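Local coordinates for oligopeptide-binding protein AppA (Bacillus subtilis, PDB 1XOC) that binds oligopeptides as the membrane-attached receptor of an ABC-type permease, a system that can replace the Opp system in both sporulation and genetic competence, at residues V283-T288 and P326-N331; D346-G349 and L353-D356; V372-A377 and T393-W398; E403-P408 and L440-Y445; M417-S422 and Q481-L486. One frame throughout, in Å; residues are numbered along the deposited sequence.

Interaction 1: residues V283-T288 and P326-N331; sequences VRQALT and PKFEYN
The Phe328 ring lies obliquely against Gln285, so that neither flat group sits squarely on the other. Its CE2-CZ border does the touching: Gln285 CG is 3.4 Å from Phe328 CE2, Gln285 CB is 3.6 Å from the same atom, and the amide plane is inclined by 38° to the ring. The extended Gln285 chain thus lays its methylenes and amide along that border. Gln481 packs against the same ring near Phe328 CE1.

Nearer the backbone, Thr288 CG2 is 3.6 Å from Phe328 CB. With chi1 at -63°, this methyl lies anti to the backbone N and meets the root of the aromatic side chain, while OG1 turns to Gln481 and Thr484. A water within 2.8 Å of Thr288 O and 2.7 Å of Phe328 O lies between the two backbones, at the point where Phe328 adopts a left-handed helical conformation.

The contact joins helix 281-289 to the segment leading into helix 332-341, whose N-cap is Asn331. Helix 463-480 flanks it, touched by Gln285 through Glu479 and by Pro326, and Met338 of helix 332-341 also packs on Gln285.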
# COMPACT_ATOMS: atom_id res chain seq x y z
N VAL A 283 19.48 -18.63 6.78
CA VAL A 283 18.72 -18.37 8.00
C VAL A 283 17.29 -17.93 7.66
O VAL A 283 16.33 -18.47 8.22
CB VAL A 283 19.44 -17.34 8.92
CG1 VAL A 283 18.52 -16.80 10.04
CG2 VAL A 283 20.69 -17.99 9.52
N ARG A 284 17.14 -16.98 6.74
CA ARG A 284 15.81 -16.54 6.31
C ARG A 284 14.98 -17.70 5.74
O ARG A 284 13.81 -17.84 6.07
CB ARG A 284 15.88 -15.40 5.31
CG ARG A 284 16.48 -14.14 5.88
CD ARG A 284 16.24 -12.95 5.00
NE ARG A 284 16.72 -13.17 3.63
CZ ARG A 284 17.95 -12.91 3.19
NH1 ARG A 284 18.87 -12.42 4.01
NH2 ARG A 284 18.27 -13.16 1.93
N GLN A 285 15.61 -18.55 4.94
CA GLN A 285 14.94 -19.74 4.43
C GLN A 285 14.51 -20.69 5.56
O GLN A 285 13.45 -21.30 5.50
CB GLN A 285 15.85 -20.50 3.46
CG GLN A 285 16.14 -19.77 2.14
CD GLN A 285 17.12 -20.52 1.27
OE1 GLN A 285 17.18 -20.29 0.06
NE2 GLN A 285 17.90 -21.43 1.86
N ALA A 286 15.36 -20.81 6.57
CA ALA A 286 15.07 -21.63 7.74
C ALA A 286 13.87 -21.10 8.53
O ALA A 286 13.04 -21.88 9.01
CB ALA A 286 16.29 -21.71 8.63
N LEU A 287 13.78 -19.78 8.67
CA LEU A 287 12.68 -19.17 9.40
C LEU A 287 11.35 -19.45 8.71
O LEU A 287 10.36 -19.81 9.34
CB LEU A 287 12.89 -17.66 9.54
CG LEU A 287 14.06 -17.20 10.41
CD1 LEU A 287 14.43 -15.75 10.15
CD2 LEU A 287 13.73 -17.38 11.87
N THR A 288 11.34 -19.34 7.39
CA THR A 288 10.14 -19.69 6.66
C THR A 288 9.80 -21.16 6.86
O THR A 288 8.64 -21.53 7.09
CB THR A 288 10.32 -19.38 5.16
OG1 THR A 288 10.50 -17.96 5.00
CG2 THR A 288 9.11 -19.85 4.35
N PRO A 326 10.68 -22.07 -5.25
CA PRO A 326 10.87 -22.75 -3.97
C PRO A 326 9.86 -22.25 -2.95
O PRO A 326 9.68 -21.05 -2.79
CB PRO A 326 12.29 -22.36 -3.54
CG PRO A 326 12.63 -21.20 -4.31
CD PRO A 326 11.86 -21.27 -5.61
N LYS A 327 9.21 -23.18 -2.26
CA LYS A 327 8.13 -22.86 -1.33
C LYS A 327 8.54 -22.85 0.13
O LYS A 327 7.87 -22.19 0.92
CB LYS A 327 6.98 -23.83 -1.52
CG LYS A 327 6.27 -23.64 -2.83
CD LYS A 327 5.16 -24.65 -2.93
CE LYS A 327 4.20 -24.32 -4.04
NZ LYS A 327 2.95 -25.10 -3.80
N PHE A 328 9.60 -23.58 0.50
CA PHE A 328 10.04 -23.68 1.90
C PHE A 328 8.88 -24.12 2.80
O PHE A 328 8.60 -23.51 3.85
CB PHE A 328 10.68 -22.38 2.38
CG PHE A 328 11.84 -21.95 1.52
CD1 PHE A 328 11.67 -20.97 0.54
CD2 PHE A 328 13.07 -22.57 1.64
CE1 PHE A 328 12.74 -20.60 -0.25
CE2 PHE A 328 14.13 -22.20 0.84
CZ PHE A 328 13.96 -21.22 -0.10
N GLU A 329 8.19 -25.17 2.36
CA GLU A 329 7.09 -25.76 3.10
C GLU A 329 7.52 -26.18 4.51
O GLU A 329 8.67 -26.57 4.75
CB GLU A 329 6.52 -26.95 2.32
CG GLU A 329 5.80 -26.56 1.02
CD GLU A 329 4.91 -27.66 0.46
OE1 GLU A 329 3.72 -27.38 0.18
OE2 GLU A 329 5.39 -28.81 0.30
N TYR A 330 6.58 -26.09 5.44
CA TYR A 330 6.84 -26.29 6.85
C TYR A 330 7.49 -27.63 7.12
O TYR A 330 7.00 -28.67 6.69
CB TYR A 330 5.53 -26.16 7.64
CG TYR A 330 5.61 -26.54 9.10
CD1 TYR A 330 6.44 -25.85 9.98
CD2 TYR A 330 4.85 -27.58 9.60
CE1 TYR A 330 6.51 -26.22 11.33
CE2 TYR A 330 4.91 -27.94 10.93
CZ TYR A 330 5.73 -27.24 11.79
OH TYR A 330 5.79 -27.64 13.11
N ASN A 331 8.60 -27.59 7.84
CA ASN A 331 9.32 -28.80 8.22
C ASN A 331 10.22 -28.43 9.39
O ASN A 331 11.30 -27.88 9.17
CB ASN A 331 10.14 -29.30 7.02
CG ASN A 331 10.85 -30.61 7.27
OD1 ASN A 331 11.17 -31.29 6.31
ND2 ASN A 331 11.10 -30.96 8.51
O HOH W 1 6.60 -22.67 5.53

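Interaction 2: residues D346-G349 and L353-D356; sequences DTNG and LDKD. With ZN (zinc ion), chain M.
Asp354 and Asp346 bury the most surface here, their carboxylates side by side and pointing the same way, with planes 41° apart. Asp354 is the zinc ligand of the pair: it chelates the ion through both oxygens, OD2 at 2.2 Å and OD1 at 2.5 Å. Its OD2 also accepts the backbone N of Thr347 at 3.2 Å, from the anti side and well out of the carboxylate plane, which helps fix the rotation of the group. Thr347 adds a contact of its own, OG1 lying 3.3 Å from Asp354 CB.

Asp346 stands in the second shell. Its CG is anti to the backbone N (chi1 180°), which carries OD1 forward over the turn to accept the N of Asn348 at 3.0 Å; this is an Asx turn. OD2 is taken by the N of Gly351, so the carboxylate folds the intervening loop around the metal. Leu353 CD2 rests against the backbone N of Asp346.

Asn348 completes the near side of the site, its amide almost perpendicular to the Asp354 carboxylate and its ND2 modelled 2.3 Å from zinc. Asp350 and Ile352 are the remaining residues of the site. The spacing Asp-x-Asn-x-Asp-Gly resembles calcium-binding loops of the EF-hand type.

Asp346 OD1 and Asp354 OD2, both acceptors, approach to 3.1 Å; the nearby cation and the backbone N-H groups probably offset their repulsion. Amide nitrogen is an unusual zinc ligand, so the assignment of O and N in Asn348 is doubtful.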
# COMPACT_ATOMS: atom_id res chain seq x y z
N ASP A 346 22.46 -24.10 20.32
CA ASP A 346 22.44 -23.71 21.72
C ASP A 346 23.74 -24.21 22.34
O ASP A 346 24.00 -25.41 22.35
CB ASP A 346 21.23 -24.32 22.41
CG ASP A 346 21.15 -23.95 23.92
OD1 ASP A 346 22.00 -23.19 24.48
OD2 ASP A 346 20.21 -24.45 24.58
N THR A 347 24.57 -23.29 22.82
CA THR A 347 25.86 -23.63 23.42
C THR A 347 25.93 -23.28 24.90
O THR A 347 27.01 -23.30 25.50
CB THR A 347 27.01 -22.89 22.72
OG1 THR A 347 26.78 -21.48 22.81
CG2 THR A 347 27.09 -23.31 21.27
N ASN A 348 24.79 -22.96 25.50
CA ASN A 348 24.76 -22.59 26.92
C ASN A 348 23.58 -23.19 27.69
O ASN A 348 23.27 -22.75 28.83
CB ASN A 348 24.81 -21.06 27.06
CG ASN A 348 23.85 -20.35 26.13
OD1 ASN A 348 24.16 -19.28 25.60
ND2 ASN A 348 22.68 -20.96 25.90
N GLY A 349 22.94 -24.20 27.10
CA GLY A 349 21.81 -24.91 27.73
C GLY A 349 20.59 -24.07 28.08
O GLY A 349 19.78 -24.49 28.91
N LEU A 353 19.12 -20.64 20.52
CA LEU A 353 20.31 -20.80 19.69
C LEU A 353 21.32 -19.68 19.87
O LEU A 353 20.95 -18.53 20.12
CB LEU A 353 19.91 -20.88 18.21
CG LEU A 353 18.95 -22.01 17.83
CD1 LEU A 353 18.47 -21.81 16.41
CD2 LEU A 353 19.59 -23.37 17.97
N ASP A 354 22.58 -20.03 19.67
CA ASP A 354 23.72 -19.19 19.99
C ASP A 354 24.68 -19.22 18.78
O ASP A 354 24.83 -20.26 18.14
CB ASP A 354 24.40 -19.74 21.27
CG ASP A 354 23.52 -19.62 22.53
OD1 ASP A 354 23.45 -18.49 23.05
OD2 ASP A 354 22.86 -20.55 23.07
N LYS A 355 25.30 -18.09 18.44
CA LYS A 355 26.34 -18.02 17.42
C LYS A 355 27.25 -16.82 17.67
O LYS A 355 26.77 -15.70 17.85
CB LYS A 355 25.75 -17.94 16.02
CG LYS A 355 26.79 -17.73 14.94
CD LYS A 355 26.21 -17.87 13.55
CE LYS A 355 27.29 -17.64 12.52
NZ LYS A 355 26.80 -18.06 11.19
N ASP A 356 28.55 -17.06 17.67
CA ASP A 356 29.57 -16.01 17.82
C ASP A 356 29.25 -15.05 18.97
O ASP A 356 29.29 -13.83 18.79
CB ASP A 356 29.73 -15.25 16.50
CG ASP A 356 30.23 -16.14 15.35
OD1 ASP A 356 31.07 -17.04 15.60
OD2 ASP A 356 29.78 -15.93 14.19
ZN ZN M . 21.67 -19.43 24.59

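Interaction 3: residues V372-A377 and T393-W398; sequences VREDIA and TQIVEW. With ZN (zinc ion), chain F; ZN (zinc ion), chain J.
Helix 371-385 passes beside strand 390-396 with Ala377 CA 6.4 Å from Thr393 CA, while the CA atoms of Glu374 and Ile395, one helical turn back, are 7.1 Å apart. At the closer end, Thr393 presents its methyl to the helix: CG2 is 3.5 Å from Ala377 O and also lies beside Ala377 CB. With chi1 at 63°, OG1 sits between the backbone N and the carbonyl carbon, and it is CG2, anti to that carbon, that reaches the helix.

One turn earlier, the extended side chain of Glu374 crosses Ile395 at about a right angle. Its CG and CD lie over the branch tip, CD being 3.8 Å from Ile395 CD1. Ile395 has a second modelled conformation, so the detail of this touch is less certain than that at Thr393.

Strands 358-367 and 390-396 run parallel and are joined through helix 371-385, a beta-alpha-beta crossover, and these pairs hold its helix to its second strand. Arg373, on the same helix, sends NH2 to the backbone of the bound peptide, and Trp398 also packs on that backbone.

Beyond Ile395, the Glu374 carboxylate is a two-toothed zinc ligand, with OE1 at 2.2 Å and OE2 at 2.4 Å, and two waters complete the ligands seen on that ion. Asp375 OD1 binds a separate zinc ion at 2.2 Å. Glu374 OE2 also accepts the N of Gly369. Aliphatic packing thus lies under a carboxylate whose charge is probably largely offset by metal and N-H.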
# COMPACT_ATOMS: atom_id res chain seq x y z
N VAL A 372 -5.78 -9.90 13.59
CA VAL A 372 -5.19 -10.98 12.82
C VAL A 372 -3.65 -10.94 12.89
O VAL A 372 -3.02 -11.96 13.14
CB VAL A 372 -5.66 -10.93 11.36
CG1 VAL A 372 -4.90 -11.90 10.47
CG2 VAL A 372 -7.17 -11.23 11.28
N ARG A 373 -3.05 -9.78 12.67
CA ARG A 373 -1.58 -9.68 12.69
C ARG A 373 -1.02 -9.83 14.09
O ARG A 373 0.05 -10.41 14.25
CB ARG A 373 -1.10 -8.35 12.09
CG ARG A 373 -1.37 -8.31 10.61
CD ARG A 373 -0.90 -7.00 9.99
NE ARG A 373 -1.35 -6.86 8.59
CZ ARG A 373 -1.10 -5.78 7.88
NH1 ARG A 373 -0.41 -4.76 8.35
NH2 ARG A 373 -1.56 -5.76 6.61
N GLU A 374 -1.73 -9.30 15.07
CA GLU A 374 -1.34 -9.49 16.45
C GLU A 374 -1.30 -10.97 16.76
O GLU A 374 -0.35 -11.47 17.37
CB GLU A 374 -2.27 -8.70 17.40
CG GLU A 374 -2.30 -7.15 17.14
CD GLU A 374 -3.37 -6.42 17.93
OE1 GLU A 374 -4.08 -7.10 18.71
OE2 GLU A 374 -3.50 -5.16 17.83
N ASP A 375 -2.33 -11.71 16.38
CA ASP A 375 -2.36 -13.16 16.53
C ASP A 375 -1.23 -13.87 15.77
O ASP A 375 -0.59 -14.80 16.28
CB ASP A 375 -3.69 -13.73 16.02
CG ASP A 375 -4.87 -13.33 16.89
OD1 ASP A 375 -6.03 -13.55 16.50
OD2 ASP A 375 -4.65 -12.80 18.00
N ILE A 376 -0.99 -13.47 14.53
CA ILE A 376 0.11 -14.06 13.80
C ILE A 376 1.42 -13.88 14.53
O ILE A 376 2.24 -14.80 14.55
CB ILE A 376 0.22 -13.46 12.41
CG1 ILE A 376 -0.96 -13.90 11.56
CG2 ILE A 376 1.55 -13.89 11.74
CD1 ILE A 376 -1.03 -13.19 10.24
N ALA A 377 1.63 -12.70 15.12
CA ALA A 377 2.88 -12.44 15.85
C ALA A 377 3.09 -13.39 17.03
O ALA A 377 4.21 -13.87 17.31
CB ALA A 377 2.97 -11.01 16.28
N THR A 393 7.16 -9.87 21.15
CA THR A 393 6.21 -9.22 20.24
C THR A 393 6.00 -7.78 20.71
O THR A 393 6.13 -7.49 21.90
CB THR A 393 4.88 -10.00 20.11
OG1 THR A 393 4.22 -10.04 21.37
CG2 THR A 393 5.10 -11.42 19.65
N GLN A 394 5.69 -6.88 19.77
CA GLN A 394 5.43 -5.50 20.13
C GLN A 394 4.40 -4.94 19.16
O GLN A 394 4.57 -5.03 17.96
CB GLN A 394 6.71 -4.67 20.12
CG GLN A 394 6.55 -3.28 20.73
CD GLN A 394 7.74 -2.36 20.46
OE1 GLN A 394 7.58 -1.15 20.44
NE2 GLN A 394 8.91 -2.92 20.24
N ILE A 395 3.33 -4.38 19.69
CA ILE A 395 2.25 -3.82 18.89
C ILE A 395 2.46 -2.31 18.90
O ILE A 395 2.67 -1.73 19.98
CB ILE A 395 0.87 -4.20 19.52
CG1 ILE A 395 0.65 -5.72 19.44
CG2 ILE A 395 -0.25 -3.48 18.81
CD1 ILE A 395 -0.47 -6.23 20.32
N VAL A 396 2.43 -1.67 17.74
CA VAL A 396 2.67 -0.25 17.66
C VAL A 396 1.62 0.44 16.80
O VAL A 396 1.08 -0.12 15.85
CB VAL A 396 4.20 0.13 17.35
CG1 VAL A 396 5.18 -1.10 17.22
CG2 VAL A 396 4.39 1.23 16.37
N GLU A 397 1.30 1.66 17.20
CA GLU A 397 0.26 2.43 16.55
C GLU A 397 0.67 2.67 15.10
O GLU A 397 1.84 2.88 14.82
CB GLU A 397 0.10 3.77 17.28
CG GLU A 397 -1.01 4.66 16.73
CD GLU A 397 -0.57 5.56 15.57
OE1 GLU A 397 -1.38 5.77 14.63
OE2 GLU A 397 0.59 6.05 15.62
N TRP A 398 -0.31 2.61 14.20
CA TRP A 398 -0.06 2.60 12.75
C TRP A 398 0.85 3.71 12.25
O TRP A 398 1.86 3.43 11.64
CB TRP A 398 -1.38 2.69 12.02
CG TRP A 398 -1.27 2.72 10.53
CD1 TRP A 398 -1.63 3.74 9.70
CD2 TRP A 398 -0.71 1.70 9.70
NE1 TRP A 398 -1.36 3.39 8.38
CE2 TRP A 398 -0.79 2.14 8.36
CE3 TRP A 398 -0.17 0.44 9.95
CZ2 TRP A 398 -0.33 1.37 7.29
CZ3 TRP A 398 0.26 -0.34 8.88
CH2 TRP A 398 0.19 0.14 7.58
ZN ZN F . -5.29 -5.39 19.45
ZN ZN J . -7.36 -12.83 18.14
O HOH W 2 -3.95 -4.08 20.62
O HOH W 3 -6.13 -6.85 20.87

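Interaction 4: residues E403-P408 and L440-Y445; sequences EQMNPP and LNYVWY
Met405 lays its CG over one face of the Tyr442 ring, 4.1 Å from the centroid and 20° off the normal, a CH-pi contact. Its SD follows more obliquely, 3.7 Å from Tyr442 CE2, giving a Met-aromatic contact. Chi1 of 69° sets CG between the backbone N and the carbonyl carbon and so turns the chain over the ring. The ring's opposite face carries Leu440 O. Met405 O, 3.4 Å from Tyr442 CD1, is buried without a hydrogen-bond partner.

Asn406, the first residue beyond the helix, takes the phenol: Tyr442 OH donates to Asn406 OD1 at 2.8 Å, arriving 39° out of the carbonyl plane. The amide is held from its other end, since ND2 donates to Val402 O. Pro407 then closes the ring edge, its CD 3.8 Å from Tyr442 CE1.

A leucine at Tyr442 would probably leave Asn406 OD1 without its donor and the Met405 side chain without an aromatic face to lie on.

Tyr442 belongs to a type I turn from Asn441 to Trp444, in the connection between helices 428-431 and 448-457. The contact thus ties that connection to the C-terminal end of helix 398-405, above strand 414-420, where Met405 meets Met415 and Met417 and Leu440 meets Trp419. The bound peptide lies alongside, a polar side chain of it making a weak hydrogen bond with Tyr442 OH.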
# COMPACT_ATOMS: atom_id res chain seq x y z
N GLU A 403 6.29 5.34 10.38
CA GLU A 403 7.44 6.22 10.52
C GLU A 403 8.69 5.43 10.85
O GLU A 403 9.77 5.71 10.34
CB GLU A 403 7.15 7.30 11.56
CG GLU A 403 8.30 8.25 11.80
CD GLU A 403 7.91 9.42 12.66
OE1 GLU A 403 8.79 10.28 12.91
OE2 GLU A 403 6.73 9.49 13.08
N GLN A 404 8.54 4.43 11.70
CA GLN A 404 9.65 3.58 12.12
C GLN A 404 10.23 2.74 10.98
O GLN A 404 11.46 2.59 10.89
CB GLN A 404 9.17 2.65 13.23
CG GLN A 404 9.09 3.33 14.58
CD GLN A 404 8.30 2.57 15.62
OE1 GLN A 404 8.14 1.36 15.57
NE2 GLN A 404 7.81 3.30 16.60
N MET A 405 9.39 2.18 10.10
CA MET A 405 9.90 1.28 9.07
C MET A 405 10.59 2.05 7.95
O MET A 405 11.53 1.53 7.34
CB MET A 405 8.77 0.42 8.48
CG MET A 405 7.77 1.13 7.65
SD MET A 405 6.46 -0.01 7.10
CE MET A 405 5.66 -0.31 8.63
N ASN A 406 10.17 3.29 7.72
CA ASN A 406 10.66 4.10 6.60
C ASN A 406 12.06 4.67 6.83
O ASN A 406 12.49 4.82 7.96
CB ASN A 406 9.67 5.26 6.31
CG ASN A 406 8.60 4.87 5.32
OD1 ASN A 406 8.84 4.87 4.12
ND2 ASN A 406 7.41 4.52 5.82
N PRO A 407 12.78 5.01 5.75
CA PRO A 407 13.98 5.80 5.89
C PRO A 407 13.65 7.09 6.65
O PRO A 407 12.51 7.57 6.52
CB PRO A 407 14.35 6.15 4.45
CG PRO A 407 13.66 5.16 3.62
CD PRO A 407 12.47 4.70 4.35
N PRO A 408 14.59 7.62 7.43
CA PRO A 408 15.94 7.16 7.71
C PRO A 408 16.07 6.24 8.93
O PRO A 408 17.16 6.13 9.49
CB PRO A 408 16.66 8.48 8.01
CG PRO A 408 15.64 9.24 8.75
CD PRO A 408 14.33 8.90 8.13
N LEU A 440 11.24 2.18 -0.71
CA LEU A 440 10.44 1.20 -0.00
C LEU A 440 11.12 -0.14 0.28
O LEU A 440 10.47 -1.08 0.69
CB LEU A 440 9.16 0.94 -0.80
CG LEU A 440 8.34 2.14 -1.27
CD1 LEU A 440 7.02 1.66 -1.91
CD2 LEU A 440 8.05 3.08 -0.16
N ASN A 441 12.45 -0.22 0.09
CA ASN A 441 13.19 -1.45 0.40
C ASN A 441 13.64 -1.37 1.86
O ASN A 441 14.83 -1.28 2.17
CB ASN A 441 14.36 -1.66 -0.59
CG ASN A 441 15.02 -3.05 -0.49
OD1 ASN A 441 14.84 -3.78 0.48
ND2 ASN A 441 15.80 -3.38 -1.52
N TYR A 442 12.64 -1.49 2.73
CA TYR A 442 12.81 -1.26 4.15
C TYR A 442 13.64 -2.34 4.79
O TYR A 442 14.15 -2.12 5.89
CB TYR A 442 11.45 -1.27 4.84
CG TYR A 442 10.45 -0.24 4.36
CD1 TYR A 442 10.83 1.04 4.01
CD2 TYR A 442 9.09 -0.57 4.25
CE1 TYR A 442 9.89 1.99 3.59
CE2 TYR A 442 8.16 0.37 3.85
CZ TYR A 442 8.55 1.65 3.51
OH TYR A 442 7.61 2.58 3.11
N VAL A 443 13.72 -3.51 4.17
CA VAL A 443 14.44 -4.66 4.77
C VAL A 443 15.90 -4.81 4.31
O VAL A 443 16.58 -5.78 4.68
CB VAL A 443 13.69 -6.00 4.55
CG1 VAL A 443 12.33 -6.01 5.28
CG2 VAL A 443 13.52 -6.30 3.04
N TRP A 444 16.38 -3.86 3.50
CA TRP A 444 17.78 -3.87 3.08
C TRP A 444 18.17 -5.09 2.26
O TRP A 444 19.28 -5.63 2.39
CB TRP A 444 18.69 -3.68 4.29
CG TRP A 444 18.64 -2.30 4.82
CD1 TRP A 444 17.55 -1.66 5.35
CD2 TRP A 444 19.69 -1.36 4.80
NE1 TRP A 444 17.88 -0.37 5.70
CE2 TRP A 444 19.20 -0.16 5.37
CE3 TRP A 444 21.03 -1.41 4.38
CZ2 TRP A 444 19.99 0.98 5.51
CZ3 TRP A 444 21.82 -0.27 4.52
CH2 TRP A 444 21.30 0.91 5.08
N TYR A 445 17.27 -5.49 1.38
CA TYR A 445 17.51 -6.60 0.47
C TYR A 445 18.33 -6.17 -0.74
O TYR A 445 18.04 -5.18 -1.39
CB TYR A 445 16.17 -7.15 -0.01
CG TYR A 445 16.29 -8.20 -1.07
CD1 TYR A 445 16.89 -9.40 -0.81
CD2 TYR A 445 15.79 -7.99 -2.35
CE1 TYR A 445 16.99 -10.38 -1.79
CE2 TYR A 445 15.86 -8.95 -3.32
CZ TYR A 445 16.46 -10.15 -3.04
OH TYR A 445 16.54 -11.10 -4.03

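Interaction 5: residues M417-S422 and Q481-L486; sequences MGWSLS and QPYTFL
One hydrogen bond carries the contact: Trp419 NE1 donates to Tyr483 OH at 2.9 Å, nearly straight at 168°. The hydroxyl lies essentially in the indole plane, so the N-H points directly at it. Both residues are buried, and the bond satisfies an indole N-H that would otherwise be costly to enclose.

The aromatic component is a rim-to-rim approach, neither ring covering the other's face. The five-membered ring of Trp419 and the ring of Tyr483 have centroids 5.9 Å apart and planes inclined by only 27°. Apolar contact is confined to neighbouring rim carbons, Trp419 CD1 lying 4.0 Å from Tyr483 CE2. Tyr268 stacks on the Tyr483 ring, while Ile430 of helix 428-431 touches both partners.

A phenylalanine in place of Trp419 lacks the indole N-H, and Tyr483 OH would probably lose its donor while a gap opened between the rims.

Strand 265-271 runs between strands 414-420 and 483-496, antiparallel to each, and the two side chains meet across it. Gly418 to Ser420 also pair with the bound peptide in an antiparallel ladder, the beta-sheet extension by which peptide-binding members of this solute-binding family hold the ligand backbone.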
# COMPACT_ATOMS: atom_id res chain seq x y z
N MET A 417 3.43 -7.35 8.26
CA MET A 417 3.04 -6.14 7.53
C MET A 417 2.38 -6.55 6.24
O MET A 417 2.45 -7.71 5.88
CB MET A 417 4.26 -5.28 7.24
CG MET A 417 4.06 -3.89 6.68
SD MET A 417 2.78 -2.90 7.42
CE MET A 417 3.23 -2.90 9.14
N GLY A 418 1.66 -5.62 5.63
CA GLY A 418 1.16 -5.87 4.28
C GLY A 418 1.51 -4.80 3.27
O GLY A 418 1.79 -3.66 3.62
N TRP A 419 1.45 -5.19 2.00
CA TRP A 419 1.46 -4.25 0.86
C TRP A 419 0.10 -4.19 0.18
O TRP A 419 -0.49 -5.22 -0.07
CB TRP A 419 2.48 -4.70 -0.21
CG TRP A 419 3.92 -4.42 0.17
CD1 TRP A 419 4.91 -5.34 0.36
CD2 TRP A 419 4.52 -3.14 0.37
NE1 TRP A 419 6.08 -4.70 0.70
CE2 TRP A 419 5.87 -3.36 0.73
CE3 TRP A 419 4.05 -1.84 0.31
CZ2 TRP A 419 6.75 -2.32 0.98
CZ3 TRP A 419 4.93 -0.80 0.58
CH2 TRP A 419 6.26 -1.05 0.93
N SER A 420 -0.40 -2.99 -0.07
CA SER A 420 -1.41 -2.74 -1.11
C SER A 420 -0.64 -2.56 -2.41
O SER A 420 0.04 -1.57 -2.60
CB SER A 420 -2.20 -1.48 -0.78
OG SER A 420 -3.08 -1.20 -1.84
N LEU A 421 -0.72 -3.54 -3.29
CA LEU A 421 0.20 -3.59 -4.39
C LEU A 421 -0.10 -2.59 -5.47
O LEU A 421 -1.21 -2.13 -5.62
CB LEU A 421 0.23 -5.00 -4.98
CG LEU A 421 0.80 -6.03 -4.00
CD1 LEU A 421 0.44 -7.45 -4.40
CD2 LEU A 421 2.31 -5.89 -3.85
N SER A 422 0.93 -2.23 -6.23
CA SER A 422 0.69 -1.43 -7.41
C SER A 422 -0.16 -2.20 -8.40
O SER A 422 -0.03 -3.43 -8.54
CB SER A 422 2.02 -1.08 -8.08
OG SER A 422 1.77 -0.19 -9.14
N GLN A 481 14.17 -15.20 -0.03
CA GLN A 481 13.31 -15.00 1.12
C GLN A 481 13.63 -13.70 1.86
O GLN A 481 13.85 -13.71 3.07
CB GLN A 481 13.39 -16.19 2.09
CG GLN A 481 12.83 -17.49 1.53
CD GLN A 481 11.32 -17.47 1.39
OE1 GLN A 481 10.60 -17.53 2.40
NE2 GLN A 481 10.82 -17.41 0.15
N PRO A 482 13.59 -12.55 1.15
CA PRO A 482 13.77 -11.30 1.88
C PRO A 482 12.60 -11.08 2.85
O PRO A 482 12.75 -10.41 3.89
CB PRO A 482 13.77 -10.26 0.77
CG PRO A 482 12.99 -10.90 -0.37
CD PRO A 482 13.35 -12.33 -0.29
N TYR A 483 11.46 -11.66 2.50
CA TYR A 483 10.29 -11.77 3.36
C TYR A 483 9.95 -13.26 3.51
O TYR A 483 10.29 -14.06 2.63
CB TYR A 483 9.04 -11.16 2.73
CG TYR A 483 9.02 -9.69 2.32
CD1 TYR A 483 9.92 -8.76 2.82
CD2 TYR A 483 8.06 -9.23 1.42
CE1 TYR A 483 9.83 -7.42 2.46
CE2 TYR A 483 7.97 -7.88 1.06
CZ TYR A 483 8.84 -6.99 1.57
OH TYR A 483 8.73 -5.67 1.17
N THR A 484 9.24 -13.58 4.59
CA THR A 484 8.39 -14.75 4.64
C THR A 484 7.02 -14.31 4.15
O THR A 484 6.34 -13.51 4.79
CB THR A 484 8.31 -15.37 6.06
OG1 THR A 484 9.60 -15.85 6.41
CG2 THR A 484 7.38 -16.49 6.11
N PHE A 485 6.61 -14.82 3.01
CA PHE A 485 5.33 -14.48 2.47
C PHE A 485 4.29 -15.26 3.24
O PHE A 485 4.46 -16.45 3.45
CB PHE A 485 5.30 -14.78 0.96
CG PHE A 485 6.27 -13.95 0.18
CD1 PHE A 485 7.54 -14.45 -0.12
CD2 PHE A 485 5.96 -12.65 -0.19
CE1 PHE A 485 8.47 -13.66 -0.80
CE2 PHE A 485 6.87 -11.87 -0.85
CZ PHE A 485 8.13 -12.37 -1.17
N LEU A 486 3.22 -14.60 3.70
CA LEU A 486 2.24 -15.26 4.56
C LEU A 486 0.96 -15.64 3.82
O LEU A 486 0.66 -16.81 3.70
CB LEU A 486 1.96 -14.43 5.84
CG LEU A 486 3.10 -14.28 6.87
CD1 LEU A 486 2.63 -13.32 7.96
CD2 LEU A 486 3.58 -15.61 7.45

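Interactions 3, 4 and 5 converge on the bound peptide, while interactions 1 and 2 lie farther out. Interaction 5 is the meeting point: its centre is about 13 Å from that of interaction 4 and about 15 Å from those of interactions 1 and 3, and it touches all three. Met405 CE packs 3.6 Å from Met417 CE, and Tyr442 CE2 lies 3.8 Å from Trp419 CH2. Trp398 CZ3 comes within 3.9 Å of Met417 SD. Interaction 1 joins through a polar link, Thr288 OG1 lying 2.6 Å from Gln481 OE1. The zinc loop of interaction 2 stands apart, its centre about 31 Å from that of interaction 5, although both reach the same sheet.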